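Alanine racemase (Oenococcus oeni PSU-1, PDB 3HUR) belongs to the alanine racemase family, joining an N-terminal TIM-barrel-type domain to a mainly beta C-terminal domain in a four-chain assembly. Local coordinates at residues A[61-66]-A[81-86]; A[129-134]-A[181-186]; A[163-168]-A[203-208]; A[286-291]-A[319-324]. All blocks are in the same frame, centred on the assembly; numbering follows the deposited sequence.

In the fold
Contacts 1, 2 and 3 lie in the N-terminal barrel-type domain, contact 4 in the C-terminal beta domain, about 30 Å from contacts 1 and 3 at the nearest atoms. Contact 1 is buried strand pairing, held by regular backbone hydrogen bonds. Contacts 2 and 3 use loops that follow adjacent barrel strands, and share bonds: I129 with Y163 and T164, Q183 with A167. Contact 2 is partly buried, with a weak amide bond and charged groups, whereas contact 3 is buried, joined by a bridging water and a weak amide bond from the N-cap asparagine. W85 and Y163 link contacts 1 and 3. Contact 4 is buried antiparallel pairing next to two neighbouring subunits.

Contact 1: residues A[61-66]-A[81-86]; sequences ADALIV and TLPIWV
L64 takes part in two of the three backbone bonds of this parallel pair, and so does W85; strands 63-66 and 84-86 run 19° apart. L64 N donates to P83 O at 3.0 Å, L64 O accepts from W85 N, and V66 N reaches W85 O with an N-H...O angle of 166°. Between these rungs, CA-H groups lean on the same carbonyls: I84 CA sits 3.2 Å from L64 O, and I65 CA comes almost as near to W85 O.

The side chains sort by face. On one, the I65 chain runs alongside the W85 indole; chi1 of 171° swings the indole away from W85's own backbone N, and CE3 comes 3.8 Å from I65 CD1, which meets the ring obliquely. L64, V66, I84 and V86 share the other face, where V66 CG2 packs 4.0 Å from V86 CG2 and L64 CB against I84 CG1. Ahead of the pairing, L82 CD1 lies 3.5 Å from A61 O, and the P83 ring rests by D62 O.

Topologically this is a beta-alpha-beta unit, its two strands joined through helix 69-77. That helix takes V66, I84 and V86 from outside, while W85 meets Y163 edge-to-face. Strands 34-38 and 103-107 flank the pair and continue the parallel barrel sheet.

Contact 2: residues A[129-134]-A[181-186]; sequences IDTGMT and EEQLRR
The guanidinium of R186 approaches the 129-134 loop obliquely, with NH1 3.6 Å from T131 O and a little further from G132 CA. One of its faces carries the carboxyl carbon of E182, displaced toward the rim, and the same glutamate holds the group through a salt bridge, R186 NH2 to E182 OE2 at 2.9 Å, one turn back along the helix. Here a loop of the TIM-barrel-type domain, following strand 123-128, packs on helix 174-191. The other flat group, the amide of Q183, turns NE2 to the loop and makes a weak hydrogen bond to T131 O at 3.5 Å, while its OE1 accepts from the backbone N of A167.

T131 is the residue pushed against the helix. Its side chain crosses that of Q183 at about a right angle, and T131 CB lies 3.9 Å from R186 CB; Q183 and R186, about one helical turn apart, both pack on it. Q183 CG is closer still to T131 O, at 3.3 Å. With chi1 at 71°, T131 OG1 lies 3.3 Å from Q183 NE2; its hydrogen bond is with T164 OG1.

On the loop itself, an inverse gamma turn runs through M133, after an Asx turn at D130. The Asx turn is closed by G132 N, which meets D130 OD1 at 2.7 Å from above the carboxylate plane.

Contact 3: residues A[163-168]-A[203-208]; sequences YTHFAT and MANSAT. With SO4 (sulfate ion), chain B.
N205 reaches across to F166 from the N-cap of helix 206-211, and its side chain spends each atom differently. CB lies 3.4 Å from O2 of the sulfate ion. CG follows with chi1 at 66°, set between the backbone N and the carbonyl carbon, which carries the amide back over the start of the helix. There OD1 caps: T208 N donates to it at 2.8 Å, almost straight at 176°, and T208 OG1 donates from well above the carbonyl plane. The other branch, ND2, turns to the loop after strand 157-163 and makes a weak bond to F166 O at 3.2 Å; it also stands at the edge of the H165 ring, whose plane is tilted 49° from the amide.

A bridging water ties the two segments together. It accepts from F166 N and N205 N and donates to M203 O and T208 OG1, so four protein groups hold it.

Beside this polar core, M203 and T208 both meet the rim of the F166 ring, and F180 stacks with the ring. T208 OG1 sits near the ring plane. The sulfate, probably from the crystallisation liquor, sits by the helix N-terminus, bonded to Q227 N, weakly to S206 N, and so close to S206 OG that this contact is doubtful. M203 CE completes the apolar side, in the ring plane, 3.9 Å from F166 CZ.

Contact 4: residues A[286-291]-A[319-324]; sequences LPFGYN and DQTMVK
F288 and T321 are brought together by their first torsions. At 55°, chi1 of F288 leaves its ring flanked by both backbone neighbours and brings CD1 and CE1 to T321 OG1, while chi1 of -65° sets that OG1 beside its own N and pointed at the loop. The hydroxyl donates to F288 O at 2.6 Å, from above the carbonyl plane, and lies 3.5 Å from F288 CE1, so one oxygen serves both the bond and the packing; the ring is met obliquely.

Backbone pairing comes next to it. L286 and T321 form an antiparallel, hydrogen-bonded pair: L286 N donates to T321 O at 2.7 Å, and T321 N returns to L286 O at 3.1 Å, in the carbonyl plane. This joins strand 281-286 to strand 321-324 in the mixed sheet of the C-terminal domain. Past L286 the chain leaves the sheet through an inverse gamma turn centred on P287, where P287 CA leans on D319 O at 3.4 Å. G289 then comes close to D319, their CA atoms 4.1 Å apart.

Further along the strand, L286 CD1 packs on V323 CG2 at 3.9 Å. W294 meets the F288 ring, and L286 also touches strands 251-263 and 334-339. At the subunit boundary, Q320 NE2 bonds Y354 OH of the second subunit and Y271 O of the third, and N291 ND2 bonds E350 of the second subunit.

Contact 1: residues A[61-66]-A[81-86]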
loop_
_atom_site.group_PDB
_atom_site.type_symbol
_atom_site.label_atom_id
_atom_site.label_comp_id
_atom_site.label_asym_id
_atom_site.label_seq_id
_atom_site.Cartn_x
_atom_site.Cartn_y
_atom_site.Cartn_z
ATOM N N ALA A 61 -18.340 26.943 23.460
ATOM C CA ALA A 61 -19.139 26.965 22.215
ATOM C C ALA A 61 -20.624 27.217 22.525
ATOM O O ALA A 61 -21.123 26.696 23.491
ATOM C CB ALA A 61 -19.009 25.654 21.493
ATOM N N ASP A 62 -21.318 27.954 21.660
ATOM C CA ASP A 62 -22.733 28.275 21.825
ATOM C C ASP A 62 -23.653 27.447 20.928
ATOM O O ASP A 62 -24.891 27.452 21.089
ATOM C CB ASP A 62 -22.955 29.766 21.513
ATOM C CG ASP A 62 -21.911 30.651 22.183
ATOM O OD1 ASP A 62 -21.979 30.836 23.426
ATOM O OD2 ASP A 62 -20.986 31.093 21.479
ATOM N N ALA A 63 -23.073 26.808 19.922
ATOM C CA ALA A 63 -23.775 25.760 19.177
ATOM C C ALA A 63 -22.785 24.736 18.602
ATOM O O ALA A 63 -21.559 24.881 18.670
ATOM C CB ALA A 63 -24.589 26.347 18.107
ATOM N N LEU A 64 -23.341 23.702 18.021
ATOM C CA LEU A 64 -22.546 22.650 17.430
ATOM C C LEU A 64 -23.065 22.455 16.037
ATOM O O LEU A 64 -24.268 22.442 15.846
ATOM C CB LEU A 64 -22.727 21.338 18.213
ATOM C CG LEU A 64 -22.433 21.410 19.705
ATOM C CD1 LEU A 64 -22.894 20.112 20.401
ATOM C CD2 LEU A 64 -20.980 21.691 19.921
ATOM N N ILE A 65 -22.160 22.298 15.072
ATOM C CA ILE A 65 -22.549 21.986 13.671
ATOM C C ILE A 65 -21.987 20.595 13.293
ATOM O O ILE A 65 -20.822 20.286 13.574
ATOM C CB ILE A 65 -21.981 23.047 12.679
ATOM C CG1 ILE A 65 -22.302 24.475 13.157
ATOM C CG2 ILE A 65 -22.526 22.820 11.305
ATOM C CD1 ILE A 65 -21.741 25.691 12.260
ATOM N N VAL A 66 -22.827 19.776 12.677
ATOM C CA VAL A 66 -22.479 18.434 12.271
ATOM C C VAL A 66 -23.044 18.180 10.865
ATOM O O VAL A 66 -23.799 19.028 10.352
ATOM C CB VAL A 66 -22.981 17.351 13.284
ATOM C CG1 VAL A 66 -22.426 17.606 14.715
ATOM C CG2 VAL A 66 -24.427 17.272 13.278
ATOM N N THR A 81 -27.164 19.724 25.129
ATOM C CA THR A 81 -28.357 20.568 25.110
ATOM C C THR A 81 -28.201 21.804 24.259
ATOM O O THR A 81 -29.203 22.451 23.938
ATOM C CB THR A 81 -28.755 21.015 26.529
ATOM O OG1 THR A 81 -27.619 21.587 27.188
ATOM C CG2 THR A 81 -29.266 19.820 27.338
ATOM N N LEU A 82 -26.967 22.144 23.893
ATOM C CA LEU A 82 -26.733 23.263 23.001
ATOM C C LEU A 82 -27.492 23.060 21.731
ATOM O O LEU A 82 -27.850 21.931 21.369
ATOM C CB LEU A 82 -25.276 23.406 22.648
ATOM C CG LEU A 82 -24.354 23.732 23.810
ATOM C CD1 LEU A 82 -22.932 23.717 23.336
ATOM C CD2 LEU A 82 -24.700 25.056 24.411
ATOM N N PRO A 83 -27.808 24.163 21.047
ATOM C CA PRO A 83 -28.449 23.953 19.730
ATOM C C PRO A 83 -27.469 23.303 18.733
ATOM O O PRO A 83 -26.272 23.532 18.789
ATOM C CB PRO A 83 -28.854 25.356 19.277
ATOM C CG PRO A 83 -28.149 26.334 20.256
ATOM C CD PRO A 83 -27.679 25.578 21.448
ATOM N N ILE A 84 -28.016 22.513 17.818
ATOM C CA ILE A 84 -27.251 21.750 16.866
ATOM C C ILE A 84 -27.807 21.990 15.511
ATOM O O ILE A 84 -29.014 22.057 15.325
ATOM C CB ILE A 84 -27.348 20.223 17.132
ATOM C CG1 ILE A 84 -26.587 19.861 18.406
ATOM C CG2 ILE A 84 -26.764 19.454 15.965
ATOM C CD1 ILE A 84 -27.209 18.786 19.211
ATOM N N TRP A 85 -26.909 22.068 14.550
ATOM C CA TRP A 85 -27.264 22.464 13.212
ATOM C C TRP A 85 -26.674 21.410 12.317
ATOM O O TRP A 85 -25.478 21.183 12.326
ATOM C CB TRP A 85 -26.646 23.850 12.977
ATOM C CG TRP A 85 -26.674 24.428 11.609
ATOM C CD1 TRP A 85 -27.268 23.920 10.480
ATOM C CD2 TRP A 85 -26.109 25.687 11.234
ATOM N NE1 TRP A 85 -27.054 24.780 9.422
ATOM C CE2 TRP A 85 -26.355 25.873 9.879
ATOM C CE3 TRP A 85 -25.381 26.658 11.926
ATOM C CZ2 TRP A 85 -25.914 26.987 9.197
ATOM C CZ3 TRP A 85 -24.941 27.760 11.246
ATOM C CH2 TRP A 85 -25.213 27.920 9.896
ATOM N N VAL A 86 -27.531 20.750 11.566
ATOM C CA VAL A 86 -27.133 19.705 10.660
ATOM C C VAL A 86 -27.044 20.273 9.252
ATOM O O VAL A 86 -27.940 20.966 8.810
ATOM C CB VAL A 86 -28.138 18.543 10.757
ATOM C CG1 VAL A 86 -27.772 17.392 9.762
ATOM C CG2 VAL A 86 -28.153 18.057 12.187
#

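Contact 2: residues A[129-134]-A[181-186]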
loop_
_atom_site.group_PDB
_atom_site.type_symbol
_atom_site.label_atom_id
_atom_site.label_comp_id
_atom_site.label_asym_id
_atom_site.label_seq_id
_atom_site.Cartn_x
_atom_site.Cartn_y
_atom_site.Cartn_z
ATOM N N ILE A 129 -25.943 31.956 1.903
ATOM C CA ILE A 129 -25.679 32.818 0.795
ATOM C C ILE A 129 -24.622 32.232 -0.127
ATOM O O ILE A 129 -23.456 32.192 0.198
ATOM C CB ILE A 129 -25.218 34.225 1.278
ATOM C CG1 ILE A 129 -26.198 34.797 2.322
ATOM C CG2 ILE A 129 -25.059 35.143 0.091
ATOM C CD1 ILE A 129 -27.630 34.678 1.946
ATOM N N ASP A 130 -25.047 31.795 -1.295
ATOM C CA ASP A 130 -24.115 31.351 -2.320
ATOM C C ASP A 130 -23.332 32.533 -2.847
ATOM O O ASP A 130 -23.775 33.219 -3.759
ATOM C CB ASP A 130 -24.868 30.674 -3.477
ATOM C CG ASP A 130 -23.927 30.130 -4.590
ATOM O OD1 ASP A 130 -22.676 30.170 -4.458
ATOM O OD2 ASP A 130 -24.457 29.654 -5.624
ATOM N N THR A 131 -22.162 32.773 -2.277
ATOM C CA THR A 131 -21.268 33.769 -2.826
ATOM C C THR A 131 -20.259 33.112 -3.752
ATOM O O THR A 131 -19.172 33.643 -3.961
ATOM C CB THR A 131 -20.501 34.517 -1.742
ATOM O OG1 THR A 131 -19.537 33.645 -1.146
ATOM C CG2 THR A 131 -21.429 35.043 -0.691
ATOM N N GLY A 132 -20.589 31.954 -4.307
ATOM C CA GLY A 132 -19.745 31.414 -5.364
ATOM C C GLY A 132 -19.565 29.921 -5.486
ATOM O O GLY A 132 -20.112 29.294 -6.400
ATOM N N MET A 133 -18.762 29.347 -4.605
ATOM C CA MET A 133 -18.186 28.014 -4.880
ATOM C C MET A 133 -19.080 26.840 -4.380
ATOM O O MET A 133 -18.601 25.880 -3.759
ATOM C CB MET A 133 -16.787 27.952 -4.238
ATOM C CG MET A 133 -15.859 26.925 -4.856
ATOM S SD MET A 133 -15.141 27.489 -6.406
ATOM C CE MET A 133 -13.393 27.525 -5.916
ATOM N N THR A 134 -20.380 26.908 -4.634
ATOM C CA THR A 134 -21.287 25.946 -4.025
ATOM C C THR A 134 -22.596 26.004 -4.741
ATOM O O THR A 134 -22.819 26.933 -5.518
ATOM C CB THR A 134 -21.499 26.244 -2.537
ATOM O OG1 THR A 134 -22.780 25.759 -2.128
ATOM C CG2 THR A 134 -21.425 27.729 -2.253
ATOM N N GLU A 181 -11.838 38.383 -2.776
ATOM C CA GLU A 181 -12.510 39.687 -2.933
ATOM C C GLU A 181 -13.816 39.487 -3.650
ATOM O O GLU A 181 -14.824 40.070 -3.265
ATOM C CB GLU A 181 -11.661 40.735 -3.689
ATOM C CG GLU A 181 -10.429 41.243 -2.910
ATOM C CD GLU A 181 -10.784 41.795 -1.538
ATOM O OE1 GLU A 181 -10.059 41.502 -0.557
ATOM O OE2 GLU A 181 -11.804 42.527 -1.452
ATOM N N GLU A 182 -13.805 38.660 -4.684
ATOM C CA GLU A 182 -15.006 38.435 -5.470
ATOM C C GLU A 182 -16.124 37.905 -4.582
ATOM O O GLU A 182 -17.258 38.405 -4.628
ATOM C CB GLU A 182 -14.719 37.457 -6.597
ATOM C CG GLU A 182 -15.864 37.207 -7.528
ATOM C CD GLU A 182 -15.499 36.245 -8.680
ATOM O OE1 GLU A 182 -14.282 36.038 -8.973
ATOM O OE2 GLU A 182 -16.442 35.699 -9.305
ATOM N N GLN A 183 -15.803 36.924 -3.742
ATOM C CA GLN A 183 -16.801 36.361 -2.837
ATOM C C GLN A 183 -17.325 37.418 -1.855
ATOM O O GLN A 183 -18.535 37.518 -1.610
ATOM C CB GLN A 183 -16.221 35.166 -2.070
ATOM C CG GLN A 183 -16.001 33.899 -2.913
ATOM C CD GLN A 183 -15.863 32.629 -2.066
ATOM O OE1 GLN A 183 -14.827 32.372 -1.438
ATOM N NE2 GLN A 183 -16.917 31.849 -2.047
ATOM N N LEU A 184 -16.421 38.206 -1.285
ATOM C CA LEU A 184 -16.832 39.277 -0.381
ATOM C C LEU A 184 -17.720 40.325 -1.105
ATOM O O LEU A 184 -18.668 40.855 -0.522
ATOM C CB LEU A 184 -15.602 39.938 0.209
ATOM C CG LEU A 184 -15.816 40.943 1.332
ATOM C CD1 LEU A 184 -16.672 40.317 2.454
ATOM C CD2 LEU A 184 -14.448 41.455 1.834
ATOM N N ARG A 185 -17.442 40.584 -2.382
ATOM C CA ARG A 185 -18.308 41.476 -3.170
ATOM C C ARG A 185 -19.715 40.856 -3.207
ATOM O O ARG A 185 -20.695 41.500 -2.778
ATOM C CB ARG A 185 -17.676 41.804 -4.562
ATOM C CG ARG A 185 -18.608 42.163 -5.788
ATOM C CD ARG A 185 -18.216 43.508 -6.393
ATOM N NE ARG A 185 -17.925 43.579 -7.837
ATOM C CZ ARG A 185 -18.579 44.331 -8.752
ATOM N NH1 ARG A 185 -19.663 45.060 -8.449
ATOM N NH2 ARG A 185 -18.162 44.319 -10.018
ATOM N N ARG A 186 -19.803 39.597 -3.636
ATOM C CA ARG A 186 -21.105 38.936 -3.715
ATOM C C ARG A 186 -21.868 38.918 -2.384
ATOM O O ARG A 186 -23.074 39.178 -2.358
ATOM C CB ARG A 186 -20.954 37.523 -4.254
ATOM C CG ARG A 186 -20.987 37.423 -5.785
ATOM C CD ARG A 186 -19.863 36.474 -6.214
ATOM N NE ARG A 186 -19.860 36.139 -7.644
ATOM C CZ ARG A 186 -19.142 35.144 -8.186
ATOM N NH1 ARG A 186 -18.363 34.357 -7.432
ATOM N NH2 ARG A 186 -19.202 34.932 -9.492
#

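Contact 3: residues A[163-168]-A[203-208]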
loop_
_atom_site.group_PDB
_atom_site.type_symbol
_atom_site.label_atom_id
_atom_site.label_comp_id
_atom_site.label_asym_id
_atom_site.label_seq_id
_atom_site.Cartn_x
_atom_site.Cartn_y
_atom_site.Cartn_z
ATOM N N TYR A 163 -25.629 33.155 6.425
ATOM C CA TYR A 163 -24.246 32.700 6.452
ATOM C C TYR A 163 -23.666 32.361 5.089
ATOM O O TYR A 163 -24.392 32.079 4.142
ATOM C CB TYR A 163 -24.123 31.470 7.380
ATOM C CG TYR A 163 -24.569 30.185 6.746
ATOM C CD1 TYR A 163 -25.901 29.900 6.614
ATOM C CD2 TYR A 163 -23.650 29.287 6.220
ATOM C CE1 TYR A 163 -26.336 28.765 5.978
ATOM C CE2 TYR A 163 -24.074 28.112 5.603
ATOM C CZ TYR A 163 -25.428 27.852 5.500
ATOM O OH TYR A 163 -25.891 26.702 4.879
ATOM N N THR A 164 -22.331 32.387 5.035
ATOM C CA THR A 164 -21.559 31.961 3.867
ATOM C C THR A 164 -20.180 31.516 4.340
ATOM O O THR A 164 -19.845 31.646 5.511
ATOM C CB THR A 164 -21.341 33.163 2.902
ATOM O OG1 THR A 164 -20.953 32.713 1.598
ATOM C CG2 THR A 164 -20.260 34.121 3.444
ATOM N N HIS A 165 -19.329 31.078 3.432
ATOM C CA HIS A 165 -17.894 30.976 3.794
ATOM C C HIS A 165 -17.074 31.110 2.547
ATOM O O HIS A 165 -17.571 30.853 1.434
ATOM C CB HIS A 165 -17.562 29.600 4.376
ATOM C CG HIS A 165 -17.671 28.516 3.356
ATOM N ND1 HIS A 165 -16.567 27.918 2.799
ATOM C CD2 HIS A 165 -18.751 28.027 2.698
ATOM C CE1 HIS A 165 -16.967 27.058 1.875
ATOM N NE2 HIS A 165 -18.287 27.117 1.786
ATOM N N PHE A 166 -15.802 31.395 2.776
ATOM C CA PHE A 166 -14.845 31.703 1.746
ATOM C C PHE A 166 -14.003 30.472 1.433
ATOM O O PHE A 166 -13.327 29.967 2.286
ATOM C CB PHE A 166 -13.968 32.886 2.218
ATOM C CG PHE A 166 -14.774 34.147 2.458
ATOM C CD1 PHE A 166 -15.148 34.969 1.392
ATOM C CD2 PHE A 166 -15.233 34.476 3.717
ATOM C CE1 PHE A 166 -15.957 36.102 1.595
ATOM C CE2 PHE A 166 -16.013 35.616 3.920
ATOM C CZ PHE A 166 -16.366 36.431 2.850
ATOM N N ALA A 167 -14.050 30.015 0.189
ATOM C CA ALA A 167 -13.280 28.879 -0.262
ATOM C C ALA A 167 -11.779 29.079 -0.263
ATOM O O ALA A 167 -11.036 28.114 -0.114
ATOM C CB ALA A 167 -13.717 28.489 -1.632
ATOM N N THR A 168 -11.287 30.291 -0.436
ATOM C CA THR A 168 -9.868 30.414 -0.688
ATOM C C THR A 168 -9.140 31.149 0.424
ATOM O O THR A 168 -8.012 31.634 0.247
ATOM C CB THR A 168 -9.613 31.048 -2.064
ATOM O OG1 THR A 168 -10.224 32.331 -2.099
ATOM C CG2 THR A 168 -10.188 30.140 -3.215
ATOM N N MET A 203 -19.832 34.450 8.921
ATOM C CA MET A 203 -19.010 34.537 7.738
ATOM C C MET A 203 -17.760 33.665 7.781
ATOM O O MET A 203 -17.290 33.266 6.718
ATOM C CB MET A 203 -18.610 36.042 7.494
ATOM C CG MET A 203 -19.820 36.935 7.061
ATOM S SD MET A 203 -19.481 38.674 6.677
ATOM C CE MET A 203 -18.782 38.496 5.088
ATOM N N ALA A 204 -17.229 33.390 8.984
ATOM C CA ALA A 204 -15.849 32.917 9.157
ATOM C C ALA A 204 -15.703 31.422 9.446
ATOM O O ALA A 204 -16.033 30.957 10.548
ATOM C CB ALA A 204 -15.201 33.691 10.262
ATOM N N ASN A 205 -15.160 30.683 8.471
ATOM C CA ASN A 205 -14.658 29.305 8.708
ATOM C C ASN A 205 -13.307 29.416 9.364
ATOM O O ASN A 205 -12.937 30.497 9.806
ATOM C CB ASN A 205 -14.581 28.491 7.420
ATOM C CG ASN A 205 -13.558 29.036 6.444
ATOM O OD1 ASN A 205 -12.698 29.865 6.800
ATOM N ND2 ASN A 205 -13.643 28.575 5.193
ATOM N N SER A 206 -12.585 28.297 9.477
ATOM C CA SER A 206 -11.348 28.263 10.264
ATOM C C SER A 206 -10.314 29.202 9.690
ATOM O O SER A 206 -9.595 29.890 10.407
ATOM C CB SER A 206 -10.752 26.837 10.299
ATOM O OG SER A 206 -11.350 25.984 11.279
ATOM N N ALA A 207 -10.199 29.151 8.383
ATOM C CA ALA A 207 -9.160 29.855 7.668
ATOM C C ALA A 207 -9.442 31.397 7.729
ATOM O O ALA A 207 -8.536 32.206 8.002
ATOM C CB ALA A 207 -9.094 29.322 6.209
ATOM N N THR A 208 -10.711 31.759 7.537
ATOM C CA THR A 208 -11.141 33.100 7.688
ATOM C C THR A 208 -10.820 33.560 9.088
ATOM O O THR A 208 -10.245 34.652 9.277
ATOM C CB THR A 208 -12.620 33.259 7.390
ATOM O OG1 THR A 208 -12.942 32.570 6.180
ATOM C CG2 THR A 208 -12.965 34.737 7.194
HETATM S S SO4 B . -13.589 24.560 8.457
HETATM O O1 SO4 B . -12.812 23.347 8.496
HETATM O O2 SO4 B . -13.353 25.349 7.276
HETATM O O3 SO4 B . -14.974 24.205 8.349
HETATM O O4 SO4 B . -13.160 25.270 9.651
HETATM O O HOH W 1 -15.280 31.524 5.837
#

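Contact 4: residues A[286-291]-A[319-324]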
loop_
_atom_site.group_PDB
_atom_site.type_symbol
_atom_site.label_atom_id
_atom_site.label_comp_id
_atom_site.label_asym_id
_atom_site.label_seq_id
_atom_site.Cartn_x
_atom_site.Cartn_y
_atom_site.Cartn_z
ATOM N N LEU A 286 9.084 -1.135 22.271
ATOM C CA LEU A 286 7.766 -0.518 22.232
ATOM C C LEU A 286 6.932 -1.346 21.269
ATOM O O LEU A 286 7.435 -1.796 20.247
ATOM C CB LEU A 286 7.866 0.950 21.761
ATOM C CG LEU A 286 8.908 1.832 22.458
ATOM C CD1 LEU A 286 8.859 3.236 21.908
ATOM C CD2 LEU A 286 8.763 1.878 23.976
ATOM N N PRO A 287 5.662 -1.561 21.582
ATOM C CA PRO A 287 4.925 -2.501 20.783
ATOM C C PRO A 287 4.270 -1.849 19.568
ATOM O O PRO A 287 3.069 -1.982 19.358
ATOM C CB PRO A 287 3.915 -3.044 21.772
ATOM C CG PRO A 287 3.577 -1.832 22.613
ATOM C CD PRO A 287 4.896 -1.142 22.765
ATOM N N PHE A 288 5.063 -1.148 18.769
ATOM C CA PHE A 288 4.657 -0.817 17.431
ATOM C C PHE A 288 5.771 -0.984 16.427
ATOM O O PHE A 288 6.945 -0.926 16.742
ATOM C CB PHE A 288 4.124 0.610 17.382
ATOM C CG PHE A 288 5.072 1.629 17.912
ATOM C CD1 PHE A 288 6.004 2.196 17.097
ATOM C CD2 PHE A 288 5.024 2.012 19.237
ATOM C CE1 PHE A 288 6.875 3.134 17.578
ATOM C CE2 PHE A 288 5.884 2.984 19.729
ATOM C CZ PHE A 288 6.815 3.533 18.890
ATOM N N GLY A 289 5.365 -1.138 15.177
ATOM C CA GLY A 289 6.302 -1.159 14.065
ATOM C C GLY A 289 5.597 -0.997 12.756
ATOM O O GLY A 289 4.515 -0.431 12.695
ATOM N N TYR A 290 6.162 -1.560 11.699
ATOM C CA TYR A 290 5.667 -1.269 10.359
ATOM C C TYR A 290 4.307 -1.823 10.050
ATOM O O TYR A 290 3.810 -1.538 8.985
ATOM C CB TYR A 290 6.668 -1.727 9.292
ATOM C CG TYR A 290 7.943 -0.919 9.321
ATOM C CD1 TYR A 290 7.955 0.411 8.915
ATOM C CD2 TYR A 290 9.143 -1.487 9.736
ATOM C CE1 TYR A 290 9.133 1.158 8.956
ATOM C CE2 TYR A 290 10.319 -0.750 9.773
ATOM C CZ TYR A 290 10.318 0.561 9.387
ATOM O OH TYR A 290 11.518 1.270 9.421
ATOM N N ASN A 291 3.738 -2.658 10.928
ATOM C CA ASN A 291 2.337 -3.086 10.807
ATOM C C ASN A 291 1.426 -1.906 10.931
ATOM O O ASN A 291 0.267 -2.010 10.547
ATOM C CB ASN A 291 1.908 -3.978 11.969
ATOM C CG ASN A 291 1.876 -5.416 11.623
ATOM O OD1 ASN A 291 1.942 -5.773 10.446
ATOM N ND2 ASN A 291 1.767 -6.283 12.656
ATOM N N ASP A 319 6.338 -5.096 14.695
ATOM C CA ASP A 319 5.624 -4.759 15.923
ATOM C C ASP A 319 6.541 -4.385 17.047
ATOM O O ASP A 319 6.134 -4.378 18.185
ATOM C CB ASP A 319 4.711 -5.918 16.356
ATOM C CG ASP A 319 5.480 -7.242 16.677
ATOM O OD1 ASP A 319 6.732 -7.294 16.598
ATOM O OD2 ASP A 319 4.809 -8.269 17.022
ATOM N N GLN A 320 7.769 -4.029 16.734
ATOM C CA GLN A 320 8.758 -3.736 17.740
ATOM C C GLN A 320 9.595 -2.565 17.277
ATOM O O GLN A 320 10.122 -2.555 16.180
ATOM C CB GLN A 320 9.692 -4.931 17.985
ATOM C CG GLN A 320 9.018 -6.093 18.643
ATOM C CD GLN A 320 9.767 -7.392 18.437
ATOM O OE1 GLN A 320 10.620 -7.499 17.564
ATOM N NE2 GLN A 320 9.438 -8.385 19.221
ATOM N N THR A 321 9.748 -1.621 18.167
ATOM C CA THR A 321 10.617 -0.513 17.984
ATOM C C THR A 321 11.435 -0.427 19.268
ATOM O O THR A 321 10.884 -0.607 20.377
ATOM C CB THR A 321 9.781 0.765 17.780
ATOM O OG1 THR A 321 9.053 0.649 16.554
ATOM C CG2 THR A 321 10.642 1.965 17.710
ATOM N N MET A 322 12.737 -0.186 19.145
ATOM C CA MET A 322 13.601 -0.154 20.343
ATOM C C MET A 322 14.094 1.265 20.655
ATOM O O MET A 322 14.332 2.035 19.754
ATOM C CB MET A 322 14.755 -1.127 20.177
ATOM C CG MET A 322 14.399 -2.597 20.448
ATOM S SD MET A 322 15.854 -3.646 20.150
ATOM C CE MET A 322 16.400 -3.086 18.604
ATOM N N VAL A 323 14.192 1.602 21.939
ATOM C CA VAL A 323 14.693 2.914 22.368
ATOM C C VAL A 323 15.723 2.842 23.498
ATOM O O VAL A 323 15.519 2.193 24.518
ATOM C CB VAL A 323 13.508 3.824 22.814
ATOM C CG1 VAL A 323 14.005 5.124 23.433
ATOM C CG2 VAL A 323 12.598 4.111 21.628
ATOM N N LYS A 324 16.829 3.553 23.318
ATOM C CA LYS A 324 17.831 3.710 24.378
ATOM C C LYS A 324 17.320 4.698 25.385
ATOM O O LYS A 324 17.120 5.840 25.041
ATOM C CB LYS A 324 19.169 4.225 23.813
ATOM C CG LYS A 324 20.319 4.287 24.864
ATOM C CD LYS A 324 21.591 4.953 24.319
ATOM C CE LYS A 324 22.644 5.120 25.471
ATOM N NZ LYS A 324 24.004 5.670 25.041
#